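Glycoprotein (Chandipura virus, PDB 5MDM) probably attaches the virus to host receptors and, on acidification in the endosome, changes conformation as a class III fusogen to merge viral and endosomal membranes. Local coordinates at residues L2-P7 / M336-P341; L42-I47 / W235-V240; F57-A62 / I85-S90; V136-G141 / C178-T183; E345-R350 / S357-T362. All coordinates share one frame; numbering follows the deposited sequence.

Contact 1 (L2-P7 / M336-P341)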
# COMPACT_ATOMS: atom_id res chain seq x y z
N LEU A 2 -19.92 -0.18 -2.47
CA LEU A 2 -19.91 1.22 -2.86
C LEU A 2 -21.06 1.96 -2.19
O LEU A 2 -22.22 1.58 -2.31
CB LEU A 2 -20.07 1.34 -4.37
CG LEU A 2 -18.99 0.67 -5.21
CD1 LEU A 2 -19.24 0.93 -6.67
CD2 LEU A 2 -17.62 1.17 -4.80
N SER A 3 -20.72 3.02 -1.47
CA SER A 3 -21.74 3.81 -0.80
C SER A 3 -21.76 5.24 -1.31
O SER A 3 -20.78 5.73 -1.86
CB SER A 3 -21.52 3.79 0.71
OG SER A 3 -20.15 3.58 1.00
N ILE A 4 -22.90 5.90 -1.16
CA ILE A 4 -23.03 7.30 -1.49
C ILE A 4 -23.92 7.93 -0.45
O ILE A 4 -24.64 7.24 0.27
CB ILE A 4 -23.71 7.50 -2.86
CG1 ILE A 4 -25.07 6.80 -2.89
CG2 ILE A 4 -22.82 7.01 -4.00
CD1 ILE A 4 -25.88 7.11 -4.12
N ALA A 5 -23.86 9.26 -0.36
CA ALA A 5 -24.83 10.00 0.43
C ALA A 5 -25.80 10.59 -0.58
O ALA A 5 -25.38 11.26 -1.52
CB ALA A 5 -24.16 11.08 1.24
N PHE A 6 -27.08 10.32 -0.39
CA PHE A 6 -28.08 10.64 -1.39
C PHE A 6 -29.36 11.10 -0.72
O PHE A 6 -29.68 10.65 0.38
CB PHE A 6 -28.33 9.39 -2.24
CG PHE A 6 -29.01 9.67 -3.54
CD1 PHE A 6 -30.37 9.44 -3.69
CD2 PHE A 6 -28.30 10.16 -4.62
CE1 PHE A 6 -31.00 9.70 -4.89
CE2 PHE A 6 -28.91 10.42 -5.82
CZ PHE A 6 -30.27 10.19 -5.96
N PRO A 7 -30.11 12.01 -1.36
CA PRO A 7 -31.40 12.41 -0.78
C PRO A 7 -32.31 11.21 -0.56
O PRO A 7 -32.41 10.34 -1.43
CB PRO A 7 -31.99 13.36 -1.84
CG PRO A 7 -31.19 13.11 -3.09
CD PRO A 7 -29.82 12.74 -2.61
N MET A 336 -26.52 5.31 1.39
CA MET A 336 -27.06 4.20 0.61
C MET A 336 -25.92 3.42 -0.01
O MET A 336 -24.84 3.96 -0.26
CB MET A 336 -27.96 4.72 -0.51
CG MET A 336 -29.13 5.53 -0.03
SD MET A 336 -30.13 6.08 -1.42
CE MET A 336 -31.45 6.94 -0.57
N TRP A 337 -26.15 2.14 -0.26
CA TRP A 337 -25.20 1.34 -1.01
C TRP A 337 -25.72 1.04 -2.41
O TRP A 337 -26.85 0.58 -2.58
CB TRP A 337 -24.86 0.05 -0.27
CG TRP A 337 -24.03 0.30 0.94
CD1 TRP A 337 -22.68 0.20 1.04
CD2 TRP A 337 -24.50 0.72 2.23
NE1 TRP A 337 -22.27 0.52 2.32
CE2 TRP A 337 -23.38 0.85 3.06
CE3 TRP A 337 -25.77 1.00 2.75
CZ2 TRP A 337 -23.48 1.24 4.39
CZ3 TRP A 337 -25.87 1.39 4.07
CH2 TRP A 337 -24.73 1.51 4.88
N ILE A 338 -24.90 1.34 -3.42
CA ILE A 338 -25.28 1.09 -4.80
C ILE A 338 -24.41 0.00 -5.41
O ILE A 338 -23.32 -0.28 -4.91
CB ILE A 338 -25.20 2.36 -5.65
CG1 ILE A 338 -23.79 2.96 -5.58
CG2 ILE A 338 -26.23 3.38 -5.17
CD1 ILE A 338 -23.64 4.22 -6.38
N ASP A 339 -24.90 -0.61 -6.49
CA ASP A 339 -24.24 -1.78 -7.07
C ASP A 339 -23.00 -1.44 -7.90
O ASP A 339 -22.16 -2.30 -8.15
CB ASP A 339 -25.23 -2.61 -7.90
CG ASP A 339 -26.34 -3.20 -7.05
OD1 ASP A 339 -26.77 -2.54 -6.09
OD2 ASP A 339 -26.77 -4.34 -7.34
N GLY A 340 -22.89 -0.18 -8.32
CA GLY A 340 -21.74 0.26 -9.10
C GLY A 340 -21.88 1.71 -9.53
O GLY A 340 -22.96 2.29 -9.43
N PRO A 341 -20.79 2.31 -10.03
CA PRO A 341 -20.79 3.72 -10.46
C PRO A 341 -21.77 3.96 -11.59
O PRO A 341 -22.27 5.07 -11.75
CB PRO A 341 -19.35 3.95 -10.94
CG PRO A 341 -18.81 2.59 -11.21
CD PRO A 341 -19.48 1.67 -10.23
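I4 and M336 form a hydrogen-bonded pair of antiparallel strands, joining the N-terminal strand 2-7 to the last residues of strand 325-338. M336 N donates to I4 O and I4 N to M336 O, both at 2.9 Å. Beyond the neighbouring non-hydrogen-bonded pair of S3 and W337, I338 N donates to L2 O at 2.9 Å.

Apolar contacts gather on the face carrying L2, I4, M336 and I338. The isoleucines cross at about a right angle, and I4 CG2 lies 3.8 Å from I338 CD1. In both, CG1 sits between the backbone N and the carbonyl carbon (chi1 56° and 57°), which turns their branches into one another. Near the N terminus, L2 CD1 rests 3.6 Å from P341 CD, and L2 also packs on P341 of the second subunit.

Two contacts involve rings. The extended M336 side chain brings SD to 5.1 Å from the centroid of the F6 ring, an oblique Met-aromatic approach, while its CE lies near P7 O. On the other face of the sheet, S3 CB stands over the five-membered ring of W337, 4.0 Å from its centroid, in a CH-pi contact. The polar ends are held outside the pair, W337 NE1 by D397 and S3 OG by G392 O.

Backbone bonds thus fix the register of this buried seam, while hydrocarbon and sulfur contacts line one face and a CH-pi contact the other, with no ionic link between the segments.

Contact 2 (L42-I47 / W235-V240)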
# COMPACT_ATOMS: atom_id res chain seq x y z
N LEU A 42 -15.36 10.60 26.51
CA LEU A 42 -13.96 10.26 26.26
C LEU A 42 -13.85 8.80 25.91
O LEU A 42 -14.42 7.94 26.58
CB LEU A 42 -13.10 10.57 27.47
CG LEU A 42 -11.61 10.25 27.34
CD1 LEU A 42 -10.98 11.01 26.19
CD2 LEU A 42 -10.92 10.62 28.63
N SER A 43 -13.11 8.50 24.85
CA SER A 43 -13.01 7.12 24.39
C SER A 43 -11.60 6.77 23.94
O SER A 43 -10.65 7.55 24.07
CB SER A 43 -14.02 6.85 23.28
OG SER A 43 -13.92 5.53 22.79
N SER A 44 -11.47 5.57 23.40
CA SER A 44 -10.19 5.04 23.00
C SER A 44 -10.45 4.18 21.77
O SER A 44 -11.48 3.51 21.69
CB SER A 44 -9.62 4.20 24.14
OG SER A 44 -8.40 3.58 23.78
N THR A 45 -9.54 4.22 20.81
CA THR A 45 -9.72 3.40 19.61
C THR A 45 -8.40 2.79 19.16
O THR A 45 -7.36 3.45 19.20
CB THR A 45 -10.41 4.19 18.46
OG1 THR A 45 -11.06 3.27 17.58
CG2 THR A 45 -9.43 5.04 17.68
N PRO A 46 -8.43 1.52 18.75
CA PRO A 46 -7.22 0.81 18.30
C PRO A 46 -6.72 1.35 16.97
O PRO A 46 -7.48 1.46 16.01
CB PRO A 46 -7.70 -0.63 18.16
CG PRO A 46 -9.15 -0.52 17.91
CD PRO A 46 -9.61 0.64 18.72
N ILE A 47 -5.44 1.69 16.91
CA ILE A 47 -4.87 2.33 15.73
C ILE A 47 -3.85 1.47 15.01
O ILE A 47 -3.18 1.93 14.09
CB ILE A 47 -4.17 3.63 16.11
CG1 ILE A 47 -2.97 3.32 17.00
CG2 ILE A 47 -5.14 4.53 16.80
CD1 ILE A 47 -2.23 4.55 17.45
N TRP A 235 -13.88 -0.16 16.32
CA TRP A 235 -14.26 -0.29 17.72
C TRP A 235 -13.82 0.92 18.54
O TRP A 235 -12.70 1.42 18.40
CB TRP A 235 -13.64 -1.57 18.29
CG TRP A 235 -13.94 -1.89 19.71
CD1 TRP A 235 -14.90 -2.74 20.18
CD2 TRP A 235 -13.25 -1.40 20.87
NE1 TRP A 235 -14.87 -2.80 21.55
CE2 TRP A 235 -13.86 -1.99 22.00
CE3 TRP A 235 -12.18 -0.53 21.05
CZ2 TRP A 235 -13.43 -1.72 23.30
CZ3 TRP A 235 -11.75 -0.26 22.35
CH2 TRP A 235 -12.38 -0.86 23.45
N VAL A 236 -14.71 1.42 19.39
CA VAL A 236 -14.29 2.45 20.33
C VAL A 236 -14.65 1.99 21.73
O VAL A 236 -15.57 1.21 21.91
CB VAL A 236 -14.92 3.84 20.04
CG1 VAL A 236 -14.55 4.31 18.64
CG2 VAL A 236 -16.43 3.80 20.23
N SER A 237 -13.91 2.47 22.73
CA SER A 237 -14.13 2.04 24.10
C SER A 237 -15.28 2.82 24.73
O SER A 237 -15.46 4.00 24.46
CB SER A 237 -12.86 2.21 24.91
OG SER A 237 -12.47 3.57 24.95
N LEU A 238 -16.05 2.14 25.57
CA LEU A 238 -17.17 2.76 26.27
C LEU A 238 -17.42 2.04 27.58
O LEU A 238 -17.75 0.85 27.57
CB LEU A 238 -18.42 2.69 25.40
CG LEU A 238 -19.75 3.07 26.03
CD1 LEU A 238 -19.72 4.50 26.52
CD2 LEU A 238 -20.86 2.89 25.01
N ASP A 239 -17.27 2.74 28.70
CA ASP A 239 -17.48 2.10 30.01
C ASP A 239 -18.92 2.18 30.50
O ASP A 239 -19.70 3.02 30.06
CB ASP A 239 -16.53 2.65 31.07
CG ASP A 239 -16.77 4.10 31.35
OD1 ASP A 239 -17.13 4.83 30.40
OD2 ASP A 239 -16.59 4.52 32.52
N VAL A 240 -19.25 1.29 31.44
CA VAL A 240 -20.62 1.18 31.94
C VAL A 240 -21.06 2.46 32.62
O VAL A 240 -22.26 2.72 32.77
CB VAL A 240 -20.74 0.03 32.93
CG1 VAL A 240 -22.19 -0.44 33.01
CG2 VAL A 240 -19.85 -1.11 32.50
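P46 meets the edge of the W235 indole where two antiparallel sheets come together by their outer strands: 36-49, from the region assigned by similarity to the fusion peptide, and 235-237, the last strand of a three-stranded sheet. The two side chains cross at about a right angle, with P46 CD near the indole plane and 3.7 Å from W235 CE3. Over one face of the same indole lies S237 N, 3.5 Å above the W235 ring plane and offset toward the rim. The indole nitrogen is held elsewhere, NE1 donating to L220 O.

Hydroxyl groups then reach across to backbone carbonyls. S43 OG is anti to its own N (chi1 178°), which carries it over the gap to S237 O at 2.7 Å, in the carbonyl plane and on a lone pair. T45 OG1 gives W235 O a bond of 2.6 Å from a position tilted 25° out of that carbonyl's plane, and it is also bonded to T265. V236 fits between the S43 and T45 hydroxyls: its CB faces S43 OG, and its CG1 lies 3.8 Å from T45 OG1. The S44 hydroxyl is hydrogen-bonded to R225 NH2.

One backbone bond joins the segments, S237 N to S44 O at 2.8 Å. Much of the seam is therefore held by bonds from the buried S43 and T45 hydroxyls to main-chain carbonyls, rather than by a regular ladder. S44 O is approached further by V236 CA, at 3.3 Å in a CA-H...O contact, and by S237 OG, which adds a weak bond of 3.4 Å.

Contact 3 (F57-A62 / I85-S90)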
# COMPACT_ATOMS: atom_id res chain seq x y z
N PHE A 57 10.63 -13.92 25.87
CA PHE A 57 11.87 -14.63 26.10
C PHE A 57 11.54 -16.02 26.59
O PHE A 57 10.67 -16.21 27.44
CB PHE A 57 12.70 -13.91 27.16
CG PHE A 57 13.14 -12.53 26.75
CD1 PHE A 57 12.53 -11.41 27.28
CD2 PHE A 57 14.16 -12.37 25.83
CE1 PHE A 57 12.94 -10.15 26.91
CE2 PHE A 57 14.57 -11.11 25.45
CZ PHE A 57 13.96 -10.00 25.99
N LEU A 58 12.23 -17.00 26.03
CA LEU A 58 12.18 -18.35 26.55
C LEU A 58 13.27 -18.49 27.60
O LEU A 58 14.46 -18.39 27.30
CB LEU A 58 12.35 -19.39 25.44
CG LEU A 58 11.09 -19.72 24.65
CD1 LEU A 58 11.42 -20.57 23.43
CD2 LEU A 58 10.07 -20.43 25.53
N CYS A 59 12.84 -18.66 28.84
CA CYS A 59 13.74 -18.85 29.97
C CYS A 59 13.98 -20.34 30.17
O CYS A 59 13.12 -21.06 30.67
CB CYS A 59 13.13 -18.22 31.23
SG CYS A 59 14.21 -18.17 32.68
N HIS A 60 15.16 -20.80 29.75
CA HIS A 60 15.54 -22.20 29.90
C HIS A 60 16.38 -22.40 31.16
O HIS A 60 17.26 -21.60 31.45
CB HIS A 60 16.33 -22.68 28.68
CG HIS A 60 17.05 -23.98 28.90
ND1 HIS A 60 16.45 -25.21 28.69
CD2 HIS A 60 18.30 -24.25 29.33
CE1 HIS A 60 17.31 -26.17 28.97
NE2 HIS A 60 18.44 -25.61 29.36
N ALA A 61 16.12 -23.47 31.90
CA ALA A 61 16.89 -23.76 33.09
C ALA A 61 17.42 -25.19 33.07
O ALA A 61 16.67 -26.13 32.79
CB ALA A 61 16.06 -23.53 34.34
N ALA A 62 18.71 -25.34 33.34
CA ALA A 62 19.32 -26.66 33.40
C ALA A 62 20.53 -26.67 34.31
O ALA A 62 21.41 -25.82 34.18
CB ALA A 62 19.70 -27.14 32.00
N ILE A 85 15.68 -28.50 34.15
CA ILE A 85 14.70 -28.28 35.22
C ILE A 85 13.84 -27.06 34.91
O ILE A 85 14.22 -26.21 34.11
CB ILE A 85 15.36 -28.09 36.60
CG1 ILE A 85 16.21 -26.82 36.62
CG2 ILE A 85 16.19 -29.31 36.97
CD1 ILE A 85 16.76 -26.49 37.98
N LYS A 86 12.67 -26.98 35.55
CA LYS A 86 11.80 -25.83 35.36
C LYS A 86 12.27 -24.68 36.24
O LYS A 86 12.41 -24.83 37.45
CB LYS A 86 10.35 -26.18 35.67
CG LYS A 86 9.39 -25.02 35.43
CD LYS A 86 7.95 -25.44 35.63
CE LYS A 86 7.02 -24.27 35.42
NZ LYS A 86 5.59 -24.66 35.59
N PRO A 87 12.51 -23.51 35.62
CA PRO A 87 13.00 -22.34 36.35
C PRO A 87 11.93 -21.74 37.24
O PRO A 87 10.74 -21.84 36.93
CB PRO A 87 13.36 -21.36 35.23
CG PRO A 87 12.46 -21.75 34.11
CD PRO A 87 12.32 -23.24 34.19
N THR A 88 12.35 -21.13 38.34
CA THR A 88 11.43 -20.36 39.16
C THR A 88 11.24 -19.00 38.50
O THR A 88 11.96 -18.67 37.55
CB THR A 88 11.98 -20.15 40.58
OG1 THR A 88 13.03 -19.17 40.55
CG2 THR A 88 12.52 -21.45 41.15
N ARG A 89 10.29 -18.22 38.99
CA ARG A 89 10.08 -16.89 38.45
C ARG A 89 11.28 -16.00 38.77
O ARG A 89 11.68 -15.17 37.95
CB ARG A 89 8.79 -16.29 39.00
CG ARG A 89 7.54 -17.05 38.60
CD ARG A 89 6.28 -16.36 39.08
NE ARG A 89 5.08 -16.89 38.43
CZ ARG A 89 3.87 -16.37 38.54
NH1 ARG A 89 3.68 -15.28 39.28
NH2 ARG A 89 2.84 -16.92 37.91
N SER A 90 11.86 -16.21 39.94
CA SER A 90 13.03 -15.45 40.37
C SER A 90 14.23 -15.69 39.46
O SER A 90 14.91 -14.75 39.04
CB SER A 90 13.39 -15.79 41.81
OG SER A 90 14.56 -15.11 42.23
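The puckered pyrrolidine ring of P87 turns one face onto the methyl of A61. A61 CB lies above the ring, 3.6 Å from P87 CB and 3.8 Å from P87 CD, and is thus nearly centred over it. At the rim, P87 CG approaches the carbonyl of C59, 3.6 Å from C59 O, and P87 CB sits 4.2 Å from C59 SG. V166 of strand 165-169 also packs against the proline.

A61 CB meets I85 as well, with I85 CG1 at 4.0 Å. The one backbone bond between the segments runs from I85 N to A61 O, 2.9 Å long. It lies in the fusion domain where strand 77-85 ends beside strand 56-69, its antiparallel hairpin partner, after which the chain passes through the loop K86-T88 into helix 89-101. T88 occupies the N-cap of that helix, and its OG1 is hydrogen-bonded to D91.

C59 SG, anti to the backbone N (chi1 -173°), extends past the proline to a disulfide with C92, which ties strand to helix covalently beside the P87 packing. K86 points away from the strand and forms a salt bridge with D159. H60, a pH sensor of the pre-fusion state by similarity, likewise turns from the contact, and its ND1 makes a weak hydrogen bond to S164 OG.

Contact 4 (V136-G141 / C178-T183)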
# COMPACT_ATOMS: atom_id res chain seq x y z
N VAL A 136 -1.12 -12.76 20.30
CA VAL A 136 -2.03 -12.26 21.32
C VAL A 136 -3.48 -12.45 20.89
O VAL A 136 -3.84 -12.12 19.77
CB VAL A 136 -1.80 -10.75 21.60
CG1 VAL A 136 -2.88 -10.19 22.51
CG2 VAL A 136 -0.44 -10.52 22.20
N ASP A 137 -4.31 -12.98 21.78
CA ASP A 137 -5.75 -12.92 21.58
C ASP A 137 -6.25 -11.62 22.21
O ASP A 137 -6.47 -11.55 23.42
CB ASP A 137 -6.46 -14.11 22.22
CG ASP A 137 -7.95 -14.18 21.87
OD1 ASP A 137 -8.54 -13.15 21.48
OD2 ASP A 137 -8.53 -15.28 21.98
N ASP A 138 -6.43 -10.59 21.39
CA ASP A 138 -6.90 -9.30 21.88
C ASP A 138 -8.30 -9.38 22.47
O ASP A 138 -8.68 -8.55 23.29
CB ASP A 138 -6.87 -8.25 20.76
CG ASP A 138 -5.47 -7.82 20.39
OD1 ASP A 138 -5.25 -7.41 19.23
OD2 ASP A 138 -4.58 -7.87 21.27
N TYR A 139 -9.06 -10.38 22.05
CA TYR A 139 -10.46 -10.47 22.46
C TYR A 139 -10.63 -11.16 23.81
O TYR A 139 -11.47 -10.77 24.61
CB TYR A 139 -11.30 -11.16 21.37
CG TYR A 139 -11.18 -10.48 20.03
CD1 TYR A 139 -11.97 -9.38 19.71
CD2 TYR A 139 -10.27 -10.92 19.09
CE1 TYR A 139 -11.85 -8.75 18.49
CE2 TYR A 139 -10.14 -10.30 17.86
CZ TYR A 139 -10.93 -9.21 17.57
OH TYR A 139 -10.80 -8.60 16.35
N ARG A 140 -9.81 -12.17 24.06
CA ARG A 140 -9.88 -12.92 25.31
C ARG A 140 -8.80 -12.47 26.28
O ARG A 140 -8.79 -12.87 27.44
CB ARG A 140 -9.79 -14.42 25.04
CG ARG A 140 -10.91 -14.96 24.16
CD ARG A 140 -10.97 -16.47 24.23
NE ARG A 140 -10.93 -16.95 25.61
CZ ARG A 140 -11.99 -17.05 26.40
NH1 ARG A 140 -13.19 -16.70 25.95
NH2 ARG A 140 -11.85 -17.50 27.64
N GLY A 141 -7.89 -11.63 25.80
CA GLY A 141 -6.90 -10.99 26.65
C GLY A 141 -5.79 -11.89 27.17
O GLY A 141 -5.33 -11.73 28.30
N CYS A 178 -2.42 -7.20 25.40
CA CYS A 178 -2.95 -6.61 24.18
C CYS A 178 -1.85 -6.48 23.15
O CYS A 178 -0.74 -6.07 23.47
CB CYS A 178 -3.55 -5.24 24.47
SG CYS A 178 -4.63 -4.59 23.18
N GLY A 179 -2.16 -6.84 21.92
CA GLY A 179 -1.20 -6.66 20.85
C GLY A 179 -1.57 -5.47 20.00
O GLY A 179 -1.22 -5.40 18.82
N GLN A 180 -2.26 -4.51 20.60
CA GLN A 180 -2.83 -3.40 19.86
C GLN A 180 -2.57 -2.07 20.55
O GLN A 180 -2.69 -1.95 21.78
CB GLN A 180 -4.34 -3.61 19.72
CG GLN A 180 -4.96 -2.88 18.56
CD GLN A 180 -4.71 -3.58 17.25
OE1 GLN A 180 -4.23 -4.72 17.22
NE2 GLN A 180 -5.04 -2.92 16.14
N SER A 181 -2.20 -1.06 19.77
CA SER A 181 -2.04 0.29 20.30
C SER A 181 -3.33 1.09 20.16
O SER A 181 -4.10 0.88 19.22
CB SER A 181 -0.90 1.01 19.57
OG SER A 181 0.30 0.28 19.71
N PHE A 182 -3.56 2.01 21.09
CA PHE A 182 -4.78 2.80 21.08
C PHE A 182 -4.51 4.29 21.00
O PHE A 182 -3.36 4.73 21.02
CB PHE A 182 -5.62 2.49 22.31
CG PHE A 182 -6.26 1.14 22.28
CD1 PHE A 182 -5.52 0.00 22.53
CD2 PHE A 182 -7.61 1.01 21.98
CE1 PHE A 182 -6.11 -1.25 22.50
CE2 PHE A 182 -8.21 -0.23 21.95
CZ PHE A 182 -7.45 -1.36 22.21
N THR A 183 -5.58 5.07 20.89
CA THR A 183 -5.48 6.51 21.01
C THR A 183 -6.75 7.08 21.63
O THR A 183 -7.85 6.58 21.40
CB THR A 183 -5.23 7.20 19.66
OG1 THR A 183 -5.01 8.60 19.88
CG2 THR A 183 -6.44 7.05 18.74
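A single carboxylate oxygen provides the one hydrogen bond between these segments: D138 OD2 accepts the amide of G179 at 2.7 Å, through its syn lone pair and with an almost straight N-H...O angle of 176°. D138 CG lies anti to the carbonyl carbon (chi1 -72°), which brings OD2 into line with the G179 N-H. The second oxygen, D138 OD1, merely lies 3.5 Å from Q180 OE1, with no hydrogen bond between these two oxygens as modelled, the carboxylate and amide planes being 81° apart. V136 approaches the same peptide, its CG1 3.5 Å from G179 N.

The contact sets the turn that follows strand 135-137 beside the start of strand 180-192. D137 shapes that turn as an Asx turn and Asx motif: its OD1 accepts from Y139 N at 2.9 Å and from R140 N at 3.0 Å, both from the same face of the carboxylate, and G141 N bonds to D137 O. D138 is a site of interaction with host vimentin, and its side chain is partly exposed. Its backbone is bonded to C223, the disulfide partner of C178, while C178 SG lies 3.8 Å from D138 OD2.

Contact 5 (E345-R350 / S357-T362)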
# COMPACT_ATOMS: atom_id res chain seq x y z
N GLU A 345 -30.86 0.03 -13.14
CA GLU A 345 -32.06 0.67 -12.61
C GLU A 345 -31.67 1.66 -11.51
O GLU A 345 -30.67 1.44 -10.82
CB GLU A 345 -33.03 -0.39 -12.09
CG GLU A 345 -33.54 -1.35 -13.16
CD GLU A 345 -34.57 -2.33 -12.63
OE1 GLU A 345 -35.17 -3.06 -13.44
OE2 GLU A 345 -34.77 -2.38 -11.39
N PRO A 346 -32.45 2.73 -11.33
CA PRO A 346 -32.08 3.77 -10.36
C PRO A 346 -32.37 3.34 -8.93
O PRO A 346 -33.10 4.03 -8.20
CB PRO A 346 -32.99 4.94 -10.75
CG PRO A 346 -34.22 4.27 -11.25
CD PRO A 346 -33.77 3.00 -11.93
N LYS A 347 -31.80 2.21 -8.52
CA LYS A 347 -32.08 1.64 -7.21
C LYS A 347 -30.83 1.62 -6.34
O LYS A 347 -29.71 1.79 -6.82
CB LYS A 347 -32.67 0.23 -7.33
CG LYS A 347 -33.88 0.13 -8.24
CD LYS A 347 -34.74 -1.10 -7.94
CE LYS A 347 -34.00 -2.40 -8.25
NZ LYS A 347 -34.86 -3.59 -8.00
N GLY A 348 -31.03 1.40 -5.05
CA GLY A 348 -29.92 1.30 -4.12
C GLY A 348 -30.36 0.64 -2.83
O GLY A 348 -31.54 0.66 -2.48
N LYS A 349 -29.41 0.05 -2.12
CA LYS A 349 -29.69 -0.57 -0.84
C LYS A 349 -29.61 0.49 0.26
O LYS A 349 -28.58 1.15 0.43
CB LYS A 349 -28.73 -1.73 -0.60
CG LYS A 349 -28.90 -2.85 -1.61
CD LYS A 349 -27.72 -3.81 -1.61
CE LYS A 349 -26.45 -3.12 -2.10
NZ LYS A 349 -26.61 -2.57 -3.47
N ARG A 350 -30.70 0.65 1.00
CA ARG A 350 -30.85 1.81 1.87
C ARG A 350 -30.46 1.57 3.33
O ARG A 350 -30.14 2.52 4.05
CB ARG A 350 -32.29 2.34 1.78
CG ARG A 350 -32.46 3.78 2.23
CD ARG A 350 -33.88 4.24 2.00
NE ARG A 350 -34.27 4.12 0.60
CZ ARG A 350 -34.58 5.14 -0.18
NH1 ARG A 350 -34.57 6.38 0.30
NH2 ARG A 350 -34.92 4.94 -1.45
N SER A 357 -32.80 -3.67 -2.27
CA SER A 357 -32.69 -2.56 -3.20
C SER A 357 -34.04 -1.89 -3.42
O SER A 357 -35.04 -2.56 -3.67
CB SER A 357 -32.11 -3.03 -4.54
OG SER A 357 -30.73 -3.36 -4.41
N SER A 358 -34.05 -0.57 -3.31
CA SER A 358 -35.27 0.21 -3.46
C SER A 358 -35.05 1.36 -4.43
O SER A 358 -33.91 1.73 -4.70
CB SER A 358 -35.73 0.74 -2.09
OG SER A 358 -34.64 1.22 -1.32
N ASP A 359 -36.14 1.91 -4.95
CA ASP A 359 -36.05 3.10 -5.79
C ASP A 359 -35.53 4.26 -4.96
O ASP A 359 -36.09 4.56 -3.90
CB ASP A 359 -37.42 3.45 -6.37
CG ASP A 359 -37.72 2.71 -7.67
OD1 ASP A 359 -36.76 2.26 -8.33
OD2 ASP A 359 -38.91 2.61 -8.03
N ILE A 360 -34.47 4.90 -5.43
CA ILE A 360 -33.84 5.97 -4.66
C ILE A 360 -34.12 7.34 -5.26
O ILE A 360 -34.13 8.34 -4.54
CB ILE A 360 -32.32 5.74 -4.52
CG1 ILE A 360 -31.62 5.87 -5.88
CG2 ILE A 360 -32.05 4.38 -3.92
CD1 ILE A 360 -30.13 5.60 -5.82
N TRP A 361 -34.34 7.39 -6.57
CA TRP A 361 -34.73 8.62 -7.25
C TRP A 361 -35.52 8.32 -8.52
O TRP A 361 -35.13 7.47 -9.32
CB TRP A 361 -33.50 9.47 -7.59
CG TRP A 361 -33.89 10.82 -8.10
CD1 TRP A 361 -33.92 11.22 -9.41
CD2 TRP A 361 -34.31 11.94 -7.32
NE1 TRP A 361 -34.34 12.53 -9.49
CE2 TRP A 361 -34.59 13.00 -8.22
CE3 TRP A 361 -34.49 12.16 -5.95
CZ2 TRP A 361 -35.02 14.25 -7.79
CZ3 TRP A 361 -34.92 13.40 -5.53
CH2 TRP A 361 -35.18 14.43 -6.44
N THR A 362 -36.62 9.04 -8.72
CA THR A 362 -37.50 8.78 -9.85
C THR A 362 -38.02 10.05 -10.52
O THR A 362 -38.80 9.99 -11.46
CB THR A 362 -38.70 7.94 -9.43
OG1 THR A 362 -39.54 7.71 -10.56
CG2 THR A 362 -39.50 8.67 -8.36
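G348 and S358 form the close-packed centre of a small beta hairpin, strands 347-349 and 357-359, as an antiparallel hydrogen-bonded pair. G348 N donates to S358 O and S358 N to G348 O, each at 2.9 Å. The ladder continues at I360 N, which meets P346 O at 3.2 Å. P346 is the centre of an inverse gamma turn leading into the strand, and its CB lies 3.6 Å from W361 O. I360 closes this side: with chi1 67°, its CG1 comes to 3.3 Å from P346 O while CG2 lies against G348 N. I360 also packs on F6 and M336, and W361 touches F6 too.

The margins are looser. K347 runs obliquely past D359, which is exposed to solvent at this margin, its CG 3.6 Å from D359 OD1. The K347 ammonium turns instead to E345, NZ to OE2 3.6 Å, a long salt bridge. At the turn end, R350 NE makes only a weak bond to S358 OG, 3.5 Å, with the hydroxyl at the edge of the guanidinium; its NH1 is held by E8 O. K349 lays CG beside S357 OG, but its NZ leaves the hairpin for D339.

Order here comes from main-chain bonds and a buried isoleucine, whereas K347 and K349 pair with E345 and D339 and R350 is held mainly by E8 O, so these charges probably add less to holding the two strands together.

How the contacts relate
From the N terminus, strand 2-7 opens the longest loop, closed when contact 1 brings residues 336-341 back to it. Contact 2 lies within that span, closing a loop from strand 36-49 to strand 235-237. Inside this second loop, contacts 3 and 4 follow one another: contact 3, far out in the fusion domain, is about 59 Å centre to centre from contact 1, and contact 4 lies next to contact 2, since strands 36-49 and 180-192 are sheet neighbours. Contact 5, a local hairpin, comes after contact 1 has closed and joins it through K349, bonded to D339 and W337, and through M336 on R350 and F6 on I360. No loops cross, and contact 3 stands apart.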